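Local coordinates for protein hypoxanthine-guanine phosphoribosyltransferase (Leishmania tarentolae, PDB 1PZM) that probably converts guanine to GMP and hypoxanthine to IMP in purine salvage, transferring the 5-phosphoribosyl group from 5-phosphoribosylpyrophosphate onto the purine base, at residues 110-115 with 139-144; 155-160 with 172-177; 178-183 with 197-202. All blocks are in the same frame, centred on the assembly; numbering follows the deposited sequence.

Contact 1: residues 110-115 with 139-144; sequences LDVRDS and RFMLAK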
loop_
_atom_site.group_PDB
_atom_site.type_symbol
_atom_site.label_atom_id
_atom_site.label_comp_id
_atom_site.label_asym_id
_atom_site.label_seq_id
_atom_site.Cartn_x
_atom_site.Cartn_y
_atom_site.Cartn_z
ATOM N N LEU A 110 -8.510 -3.413 -12.518
ATOM C CA LEU A 110 -7.204 -4.052 -12.305
ATOM C C LEU A 110 -7.431 -5.442 -11.686
ATOM O O LEU A 110 -7.981 -5.588 -10.575
ATOM C CB LEU A 110 -6.273 -3.185 -11.452
ATOM C CG LEU A 110 -4.790 -3.512 -11.399
ATOM C CD1 LEU A 110 -4.037 -3.343 -12.725
ATOM C CD2 LEU A 110 -4.165 -2.656 -10.329
ATOM N N ASP A 111 -7.061 -6.455 -12.462
ATOM C CA ASP A 111 -7.233 -7.821 -12.051
ATOM C C ASP A 111 -5.896 -8.321 -11.543
ATOM O O ASP A 111 -4.890 -7.628 -11.721
ATOM C CB ASP A 111 -7.718 -8.640 -13.231
ATOM C CG ASP A 111 -8.349 -9.936 -12.811
ATOM O OD1 ASP A 111 -8.372 -10.247 -11.608
ATOM O OD2 ASP A 111 -8.848 -10.724 -13.624
ATOM N N VAL A 112 -5.896 -9.488 -10.882
ATOM C CA VAL A 112 -4.661 -10.202 -10.517
ATOM C C VAL A 112 -3.699 -10.406 -11.707
ATOM O O VAL A 112 -4.134 -10.667 -12.843
ATOM C CB VAL A 112 -4.940 -11.613 -9.898
ATOM C CG1 VAL A 112 -5.636 -11.499 -8.533
ATOM C CG2 VAL A 112 -5.719 -12.522 -10.855
ATOM N N ARG A 113 -2.403 -10.306 -11.432
ATOM C CA ARG A 113 -1.367 -10.551 -12.435
ATOM C C ARG A 113 -0.990 -12.041 -12.454
ATOM O O ARG A 113 -0.849 -12.632 -13.540
ATOM N N ASP A 114 -0.800 -12.620 -11.253
ATOM C CA ASP A 114 -0.553 -14.056 -11.059
ATOM C C ASP A 114 -1.871 -14.803 -11.286
ATOM O O ASP A 114 -2.935 -14.291 -10.896
ATOM C CB ASP A 114 -0.074 -14.362 -9.614
ATOM C CG ASP A 114 1.461 -14.184 -9.407
ATOM O OD1 ASP A 114 2.146 -13.657 -10.325
ATOM O OD2 ASP A 114 2.070 -14.550 -8.356
ATOM N N SER A 115 -1.811 -15.994 -11.903
ATOM C CA SER A 115 -2.950 -16.929 -11.857
ATOM C C SER A 115 -3.196 -17.325 -10.399
ATOM O O SER A 115 -2.247 -17.603 -9.647
ATOM C CB SER A 115 -2.695 -18.193 -12.672
ATOM O OG SER A 115 -3.851 -19.019 -12.698
ATOM N N ARG A 139 -17.647 -13.219 -5.923
ATOM C CA ARG A 139 -18.162 -13.982 -7.063
ATOM C C ARG A 139 -17.121 -14.006 -8.167
ATOM O O ARG A 139 -16.868 -15.050 -8.794
ATOM C CB ARG A 139 -19.465 -13.368 -7.621
ATOM C CG ARG A 139 -20.653 -13.324 -6.643
ATOM C CD ARG A 139 -22.055 -13.047 -7.271
ATOM N NE ARG A 139 -23.063 -13.008 -6.198
ATOM C CZ ARG A 139 -23.807 -14.040 -5.809
ATOM N NH1 ARG A 139 -23.725 -15.220 -6.429
ATOM N NH2 ARG A 139 -24.670 -13.889 -4.814
ATOM N N PHE A 140 -16.524 -12.846 -8.409
ATOM C CA PHE A 140 -15.585 -12.725 -9.472
ATOM C C PHE A 140 -14.290 -13.527 -9.217
ATOM O O PHE A 140 -13.757 -14.138 -10.144
ATOM C CB PHE A 140 -15.314 -11.261 -9.743
ATOM C CG PHE A 140 -14.356 -11.032 -10.876
ATOM C CD1 PHE A 140 -14.824 -10.859 -12.167
ATOM C CD2 PHE A 140 -12.984 -10.987 -10.640
ATOM C CE1 PHE A 140 -13.931 -10.637 -13.224
ATOM C CE2 PHE A 140 -12.080 -10.773 -11.681
ATOM C CZ PHE A 140 -12.552 -10.595 -12.984
ATOM N N MET A 141 -13.785 -13.548 -7.989
ATOM C CA MET A 141 -12.571 -14.325 -7.693
ATOM C C MET A 141 -12.858 -15.845 -7.689
ATOM O O MET A 141 -12.008 -16.634 -8.114
ATOM C CB MET A 141 -11.892 -13.854 -6.377
ATOM C CG MET A 141 -11.261 -12.445 -6.461
ATOM S SD MET A 141 -10.079 -12.308 -7.829
ATOM C CE MET A 141 -9.979 -10.475 -8.171
ATOM N N LEU A 142 -14.057 -16.227 -7.236
ATOM C CA LEU A 142 -14.518 -17.635 -7.179
ATOM C C LEU A 142 -14.477 -18.385 -8.514
ATOM O O LEU A 142 -14.145 -19.577 -8.563
ATOM C CB LEU A 142 -15.944 -17.739 -6.581
ATOM C CG LEU A 142 -16.017 -17.569 -5.041
ATOM C CD1 LEU A 142 -17.429 -17.315 -4.470
ATOM C CD2 LEU A 142 -15.338 -18.737 -4.301
ATOM N N ALA A 143 -14.834 -17.682 -9.589
ATOM C CA ALA A 143 -14.832 -18.243 -10.950
ATOM C C ALA A 143 -13.419 -18.373 -11.543
ATOM O O ALA A 143 -13.291 -18.778 -12.695
ATOM C CB ALA A 143 -15.733 -17.415 -11.888
ATOM N N LYS A 144 -12.374 -18.004 -10.772
ATOM C CA LYS A 144 -10.957 -18.259 -11.141
ATOM C C LYS A 144 -10.452 -19.601 -10.542
ATOM O O LYS A 144 -9.279 -19.983 -10.698
ATOM C CB LYS A 144 -10.048 -17.114 -10.689
ATOM C CG LYS A 144 -10.335 -15.756 -11.323
ATOM C CD LYS A 144 -9.336 -14.718 -10.794
ATOM C CE LYS A 144 -9.559 -13.325 -11.370
ATOM N NZ LYS A 144 -9.170 -13.228 -12.804
#

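Contact 2: residues 155-160 with 172-177; sequences LDKPSG and ITIPRA. Unlike the reference sequence in segment 172-177: Arg176 (reference His). With 5GP (guanosine-5'-monophosphate), chain C.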
loop_
_atom_site.group_PDB
_atom_site.type_symbol
_atom_site.label_atom_id
_atom_site.label_comp_id
_atom_site.label_asym_id
_atom_site.label_seq_id
_atom_site.Cartn_x
_atom_site.Cartn_y
_atom_site.Cartn_z
ATOM N N LEU A 155 -12.677 -2.843 9.065
ATOM C CA LEU A 155 -13.844 -2.241 9.688
ATOM C C LEU A 155 -15.076 -2.828 9.061
ATOM O O LEU A 155 -15.362 -2.623 7.892
ATOM C CB LEU A 155 -13.843 -0.723 9.489
ATOM C CG LEU A 155 -12.669 0.045 10.057
ATOM C CD1 LEU A 155 -12.915 1.510 9.745
ATOM C CD2 LEU A 155 -12.611 -0.214 11.601
ATOM N N ASP A 156 -15.855 -3.552 9.855
ATOM C CA ASP A 156 -17.113 -4.123 9.329
ATOM C C ASP A 156 -18.246 -3.300 9.877
ATOM O O ASP A 156 -18.346 -3.138 11.118
ATOM C CB ASP A 156 -17.233 -5.594 9.796
ATOM C CG ASP A 156 -18.226 -6.381 8.976
ATOM O OD1 ASP A 156 -18.639 -7.483 9.419
ATOM O OD2 ASP A 156 -18.623 -5.950 7.858
ATOM N N LYS A 157 -19.155 -2.851 8.992
ATOM C CA LYS A 157 -20.400 -2.192 9.408
ATOM C C LYS A 157 -21.609 -3.063 9.077
ATOM O O LYS A 157 -22.382 -2.753 8.121
ATOM C CB LYS A 157 -20.533 -0.766 8.774
ATOM C CG LYS A 157 -19.324 0.165 9.118
ATOM C CD LYS A 157 -19.532 1.671 8.687
ATOM C CE LYS A 157 -19.559 1.807 7.251
ATOM N NZ LYS A 157 -19.268 3.247 6.697
ATOM N N PRO A 158 -21.835 -4.127 9.872
ATOM C CA PRO A 158 -22.897 -5.094 9.539
ATOM C C PRO A 158 -24.311 -4.499 9.592
ATOM O O PRO A 158 -25.263 -5.012 8.925
ATOM C CB PRO A 158 -22.686 -6.248 10.553
ATOM C CG PRO A 158 -21.914 -5.637 11.756
ATOM C CD PRO A 158 -21.126 -4.490 11.122
ATOM N N SER A 159 -24.483 -3.400 10.315
ATOM C CA SER A 159 -25.842 -2.830 10.338
ATOM C C SER A 159 -26.165 -2.194 8.980
ATOM O O SER A 159 -27.264 -1.887 8.748
ATOM C CB SER A 159 -26.071 -1.821 11.470
ATOM O OG SER A 159 -25.206 -0.685 11.345
ATOM N N GLY A 160 -25.162 -2.015 8.121
ATOM C CA GLY A 160 -25.357 -1.488 6.785
ATOM C C GLY A 160 -25.732 -2.471 5.664
ATOM O O GLY A 160 -25.936 -2.024 4.526
ATOM N N ILE A 172 -12.506 -5.386 13.240
ATOM C CA ILE A 172 -13.238 -4.528 14.177
ATOM C C ILE A 172 -14.642 -4.302 13.663
ATOM O O ILE A 172 -14.796 -4.001 12.475
ATOM C CB ILE A 172 -12.533 -3.168 14.302
ATOM C CG1 ILE A 172 -11.034 -3.373 14.580
ATOM C CG2 ILE A 172 -13.232 -2.302 15.369
ATOM C CD1 ILE A 172 -10.235 -2.044 14.625
ATOM N N THR A 173 -15.653 -4.433 14.536
ATOM C CA THR A 173 -17.057 -4.242 14.131
ATOM C C THR A 173 -17.509 -2.902 14.674
ATOM O O THR A 173 -17.324 -2.649 15.848
ATOM C CB THR A 173 -17.908 -5.395 14.699
ATOM O OG1 THR A 173 -17.522 -6.600 14.026
ATOM C CG2 THR A 173 -19.454 -5.246 14.344
ATOM N N ILE A 174 -18.079 -2.026 13.834
ATOM C CA ILE A 174 -18.402 -0.665 14.298
ATOM C C ILE A 174 -19.770 -0.280 13.825
ATOM O O ILE A 174 -20.290 -0.871 12.880
ATOM C CB ILE A 174 -17.436 0.409 13.725
ATOM C CG1 ILE A 174 -17.563 0.446 12.191
ATOM C CG2 ILE A 174 -15.994 0.175 14.185
ATOM C CD1 ILE A 174 -16.739 1.567 11.471
ATOM N N PRO A 175 -20.371 0.718 14.460
ATOM C CA PRO A 175 -21.696 1.158 14.003
ATOM C C PRO A 175 -21.583 1.967 12.718
ATOM O O PRO A 175 -20.479 2.200 12.179
ATOM C CB PRO A 175 -22.270 1.950 15.197
ATOM C CG PRO A 175 -21.101 2.321 16.036
ATOM C CD PRO A 175 -19.874 1.487 15.616
ATOM N N ARG A 176 -22.726 2.296 12.141
ATOM C CA ARG A 176 -22.697 3.096 10.935
ATOM C C ARG A 176 -22.104 4.473 11.243
ATOM O O ARG A 176 -22.366 5.100 12.295
ATOM C CB ARG A 176 -24.053 3.122 10.272
ATOM C CG ARG A 176 -24.249 1.849 9.448
ATOM C CD ARG A 176 -25.198 1.977 8.284
ATOM N NE ARG A 176 -24.506 2.410 7.065
ATOM C CZ ARG A 176 -25.111 3.057 6.063
ATOM N NH1 ARG A 176 -26.408 3.331 6.146
ATOM N NH2 ARG A 176 -24.435 3.422 4.973
ATOM N N ALA A 177 -21.207 4.879 10.393
ATOM C CA ALA A 177 -20.650 6.184 10.535
ATOM C C ALA A 177 -19.691 6.329 9.366
ATOM O O ALA A 177 -19.130 5.348 8.861
ATOM C CB ALA A 177 -19.906 6.291 11.866
HETATM P P 5GP C . -20.258 -1.194 0.149
HETATM O O1P 5GP C . -19.991 -2.195 1.218
HETATM O O2P 5GP C . -21.600 -0.567 0.273
HETATM O O3P 5GP C . -20.257 -1.966 -1.119
HETATM O "O5'" 5GP C . -19.087 -0.098 0.159
HETATM C "C5'" 5GP C . -18.971 0.929 -0.836
HETATM C "C4'" 5GP C . -17.570 1.611 -0.835
HETATM O "O4'" 5GP C . -17.427 2.634 0.162
HETATM C "C3'" 5GP C . -16.389 0.670 -0.614
HETATM O "O3'" 5GP C . -15.275 1.022 -1.438
HETATM C "C2'" 5GP C . -16.070 0.912 0.853
HETATM O "O2'" 5GP C . -14.756 0.522 1.135
HETATM C "C1'" 5GP C . -16.360 2.405 1.065
HETATM N N9 5GP C . -16.846 2.718 2.443
HETATM C C8 5GP C . -18.042 2.357 3.092
HETATM N N7 5GP C . -18.102 2.991 4.344
HETATM C C5 5GP C . -17.081 3.916 4.304
HETATM C C6 5GP C . -16.626 4.836 5.257
HETATM O O6 5GP C . -17.164 4.904 6.406
HETATM N N1 5GP C . -15.547 5.663 4.950
HETATM C C2 5GP C . -14.946 5.580 3.692
HETATM N N2 5GP C . -13.934 6.375 3.352
HETATM N N3 5GP C . -15.380 4.669 2.771
HETATM C C4 5GP C . -16.449 3.851 3.088
HETATM O O HOH W 1 -18.924 -7.870 12.195
HETATM O O HOH W 2 -21.904 3.545 6.440
#

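Contact 3: residues 178-183 with 197-202; sequences FVIGYG and CVLKKE. Unlike the reference sequence in segment 178-183: Gly183 (reference Val). With 5GP (guanosine-5'-monophosphate), chain C.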
loop_
_atom_site.group_PDB
_atom_site.type_symbol
_atom_site.label_atom_id
_atom_site.label_comp_id
_atom_site.label_asym_id
_atom_site.label_seq_id
_atom_site.Cartn_x
_atom_site.Cartn_y
_atom_site.Cartn_z
ATOM N N PHE A 178 -19.476 7.534 8.906
ATOM C CA PHE A 178 -18.531 7.620 7.813
ATOM C C PHE A 178 -17.117 7.813 8.373
ATOM O O PHE A 178 -16.858 8.779 9.074
ATOM C CB PHE A 178 -18.928 8.712 6.859
ATOM C CG PHE A 178 -18.112 8.715 5.606
ATOM C CD1 PHE A 178 -16.884 9.362 5.566
ATOM C CD2 PHE A 178 -18.555 8.049 4.487
ATOM C CE1 PHE A 178 -16.135 9.381 4.393
ATOM C CE2 PHE A 178 -17.820 8.056 3.327
ATOM C CZ PHE A 178 -16.594 8.723 3.284
ATOM N N VAL A 179 -16.207 6.883 8.103
ATOM C CA VAL A 179 -14.871 7.070 8.624
ATOM C C VAL A 179 -13.829 7.472 7.573
ATOM O O VAL A 179 -14.045 7.214 6.373
ATOM C CB VAL A 179 -14.385 5.880 9.432
ATOM C CG1 VAL A 179 -15.470 5.450 10.563
ATOM C CG2 VAL A 179 -13.949 4.746 8.525
ATOM N N ILE A 180 -12.721 8.085 8.055
ATOM C CA ILE A 180 -11.594 8.511 7.231
ATOM C C ILE A 180 -10.327 8.062 7.986
ATOM O O ILE A 180 -10.414 7.673 9.167
ATOM C CB ILE A 180 -11.601 10.063 7.044
ATOM C CG1 ILE A 180 -11.448 10.733 8.439
ATOM C CG2 ILE A 180 -12.915 10.534 6.291
ATOM C CD1 ILE A 180 -11.139 12.206 8.434
ATOM N N GLY A 181 -9.175 8.108 7.304
ATOM C CA GLY A 181 -7.904 7.787 7.944
ATOM C C GLY A 181 -7.442 6.370 7.681
ATOM O O GLY A 181 -8.238 5.578 7.249
ATOM N N TYR A 182 -6.155 6.052 7.885
ATOM C CA TYR A 182 -5.711 4.646 7.742
ATOM C C TYR A 182 -6.086 4.046 6.329
ATOM O O TYR A 182 -6.517 2.861 6.170
ATOM C CB TYR A 182 -6.168 3.812 8.950
ATOM C CG TYR A 182 -5.352 2.548 9.137
ATOM C CD1 TYR A 182 -4.103 2.595 9.775
ATOM C CD2 TYR A 182 -5.808 1.325 8.630
ATOM C CE1 TYR A 182 -3.315 1.464 9.877
ATOM C CE2 TYR A 182 -5.036 0.176 8.736
ATOM C CZ TYR A 182 -3.795 0.256 9.383
ATOM O OH TYR A 182 -3.017 -0.887 9.535
ATOM N N GLY A 183 -5.858 4.885 5.300
ATOM C CA GLY A 183 -6.156 4.503 3.922
ATOM C C GLY A 183 -7.518 4.921 3.433
ATOM O O GLY A 183 -7.740 4.892 2.217
ATOM N N CYS A 197 -10.778 8.008 12.038
ATOM C CA CYS A 197 -11.618 9.043 12.629
ATOM C C CYS A 197 -13.023 9.078 12.031
ATOM O O CYS A 197 -13.223 8.639 10.906
ATOM C CB CYS A 197 -10.974 10.408 12.479
ATOM S SG CYS A 197 -9.284 10.533 13.161
ATOM N N VAL A 198 -13.987 9.584 12.790
ATOM C CA VAL A 198 -15.317 9.828 12.243
ATOM C C VAL A 198 -15.346 11.257 11.737
ATOM O O VAL A 198 -15.032 12.179 12.480
ATOM C CB VAL A 198 -16.405 9.609 13.307
ATOM C CG1 VAL A 198 -17.820 9.831 12.693
ATOM C CG2 VAL A 198 -16.285 8.241 13.832
ATOM N N LEU A 199 -15.693 11.428 10.460
ATOM C CA LEU A 199 -15.581 12.723 9.755
ATOM C C LEU A 199 -16.558 13.769 10.346
ATOM O O LEU A 199 -17.766 13.474 10.529
ATOM C CB LEU A 199 -15.832 12.519 8.243
ATOM C CG LEU A 199 -15.774 13.773 7.362
ATOM C CD1 LEU A 199 -14.340 14.334 7.187
ATOM C CD2 LEU A 199 -16.401 13.514 6.012
ATOM N N LYS A 200 -16.044 14.978 10.644
ATOM C CA LYS A 200 -16.898 16.087 11.141
ATOM C C LYS A 200 -18.113 16.350 10.208
ATOM O O LYS A 200 -17.917 16.626 9.008
ATOM C CB LYS A 200 -16.087 17.390 11.307
ATOM C CG LYS A 200 -15.612 17.722 12.721
ATOM C CD LYS A 200 -14.763 18.996 12.700
ATOM C CE LYS A 200 -13.834 19.157 13.911
ATOM N NZ LYS A 200 -12.976 20.403 13.780
ATOM N N LYS A 201 -19.332 16.273 10.770
ATOM C CA LYS A 201 -20.632 16.485 10.087
ATOM C C LYS A 201 -20.790 17.281 8.756
ATOM O O LYS A 201 -21.854 17.195 8.125
ATOM N N GLU A 202 -19.774 18.047 8.336
ATOM C CA GLU A 202 -19.806 18.812 7.076
ATOM C C GLU A 202 -18.825 18.268 6.023
ATOM O O GLU A 202 -17.602 18.458 6.127
HETATM P P 5GP C . -20.258 -1.194 0.149
HETATM O O1P 5GP C . -19.991 -2.195 1.218
HETATM O O2P 5GP C . -21.600 -0.567 0.273
HETATM O O3P 5GP C . -20.257 -1.966 -1.119
HETATM O "O5'" 5GP C . -19.087 -0.098 0.159
HETATM C "C5'" 5GP C . -18.971 0.929 -0.836
HETATM C "C4'" 5GP C . -17.570 1.611 -0.835
HETATM O "O4'" 5GP C . -17.427 2.634 0.162
HETATM C "C3'" 5GP C . -16.389 0.670 -0.614
HETATM O "O3'" 5GP C . -15.275 1.022 -1.438
HETATM C "C2'" 5GP C . -16.070 0.912 0.853
HETATM O "O2'" 5GP C . -14.756 0.522 1.135
HETATM C "C1'" 5GP C . -16.360 2.405 1.065
HETATM N N9 5GP C . -16.846 2.718 2.443
HETATM C C8 5GP C . -18.042 2.357 3.092
HETATM N N7 5GP C . -18.102 2.991 4.344
HETATM C C5 5GP C . -17.081 3.916 4.304
HETATM C C6 5GP C . -16.626 4.836 5.257
HETATM O O6 5GP C . -17.164 4.904 6.406
HETATM N N1 5GP C . -15.547 5.663 4.950
HETATM C C2 5GP C . -14.946 5.580 3.692
HETATM N N2 5GP C . -13.934 6.375 3.352
HETATM N N3 5GP C . -15.380 4.669 2.771
HETATM C C4 5GP C . -16.449 3.851 3.088
#

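Contact 1: residues 110-115 with 139-144
The ring of Phe140 meets the Asp111 carboxylate at the ring's edge: CG of Asp111 lies in the ring plane, and Phe140 CE2 comes 3.7 Å from Asp111 OD1. Aromatic C-H groups carry a slight positive charge, so a carboxylate at the ring edge is probably a mildly favourable neighbour. The stronger partner is Lys144, whose NZ reaches Asp111 OD2 at 2.7 Å in a salt bridge. It arrives on the syn side of OD2, 17° out of the carboxylate plane, after the extended lysine chain bends at its last torsion (chi4 -72°). The other oxygen accepts the backbone N-H of the next residue, Val112 N to Asp111 OD1 at 2.7 Å, from above the carboxylate plane and with a bent angle of 132°. Met141 CE lies 3.8 Å from Asp111 OD1 and makes a looser apolar contact with Val112 CG1, while Val112 CG2 and Lys144 CE approach tip to tip at 4.0 Å. Met141 also packs on Leu62, Ile91, Ile121 and Leu123. A salt bridge beside a buried methionine joins the end of helix 132-142 and the turn after it to the loop preceding strand 120-125, on the surface of the alpha/beta domain of a type I phosphoribosyltransferase.

Contact 2: residues 155-160 with 172-177
Lys157 crosses Ile174 on its way to the bound GMP. Its CB lies 4.1 Å from Ile174 O, and its CG is 3.6 Å from Ile174 CG1. CD passes Pro175 O at 3.7 Å, and the bend at chi3 (-68°) then turns CE toward N7 of the nucleotide. At the tip, four acceptors surround Lys157 NZ, so its three hydrogens must be shared among them: guanine N7 (2.6 Å) and O6 (2.7 Å), Ala177 O, and a water that Arg176 NE also holds weakly. Hypoxanthine would present the same N7/O6 pair, consistent with the predicted use of both purines by this enzyme. The lysine leaves the end of a parallel strand pair, 148-156 beside 169-173, in the central sheet of the fold. There Asp156 bonds to the residues before and after Thr173: its N donates to Ile172 O, and its O accepts from Ile174 N, each at 2.9 Å. On one face of this pair Leu155 and Ile172 lie side by side; on the other a water links Asp156 OD1 to Thr173 OG1, while Asp156 OD2 pairs with Arg161. Beyond the strands, Arg176 CG rests 3.3 Å from Ser159 OG, and its guanidinium forms a salt bridge with Asp129.

Contact 3: residues 178-183 with 197-202
Three backbone hydrogen bonds hold Phe178 and Ile180 to Cys197 and Leu199, and the two segments pack closely along this short antiparallel ladder. Ile180 and Cys197 form the hydrogen-bonded pair, with Ile180 N to Cys197 O and Cys197 N to Ile180 O both at 2.9 Å; Leu199 N to Phe178 O is longer, 3.2 Å, but nearly straight at 173°. Val179 and Val198 make the non-hydrogen-bonded pair between them. Ile180 packs on the face it shares with Cys197: its CG1, placed between the backbone N and the carbonyl carbon (chi1 62°), comes 4.1 Å from Cys197 CB, and its CD1 meets Leu199 CD1 as the two side chains cross at about a right angle. Phe186, from a neighbouring loop, touches both Ile180 and Leu199. Toward the C-terminus the contact gives out. Lys200 to Glu202 are exposed and poorly ordered, and none of them touches 178-183. The Phe178 ring stacks with one face on the guanine, whose N1 lies 3.5 Å above the ring plane and over its centre, while Leu199 CD2 touches the ring obliquely. Val179 N donates to guanine O6 at 2.8 Å, and Val179 O accepts from N1 at 2.6 Å and, more weakly, from N2. Because the bonds to Cys197 and Leu199 come from the residues flanking Val179, its own N-H and C=O can match O6 and N1 of the base.

Contacts 2 and 3 work as one unit around the base, whereas contact 1 stands apart. The centres of contacts 2 and 3 are about 13 Å apart and their side chains touch: Leu155 CD1 lies 3.6 Å from Val179 CG2, and Ala177 CB lies 4.2 Å from Val198 CG1. Guanine O6 is shared between them, accepting Lys157 NZ from contact 2 and Val179 N from contact 3. Contact 1 lies on the opposite side of the chain's centre, its centre about 27 Å from that of contact 2 and 31 Å from that of contact 3. Its link to the pocket runs through helix 132-142, whose Thr133 bonds to GMP; the Phe140 side chain is about 14 Å from the nucleotide.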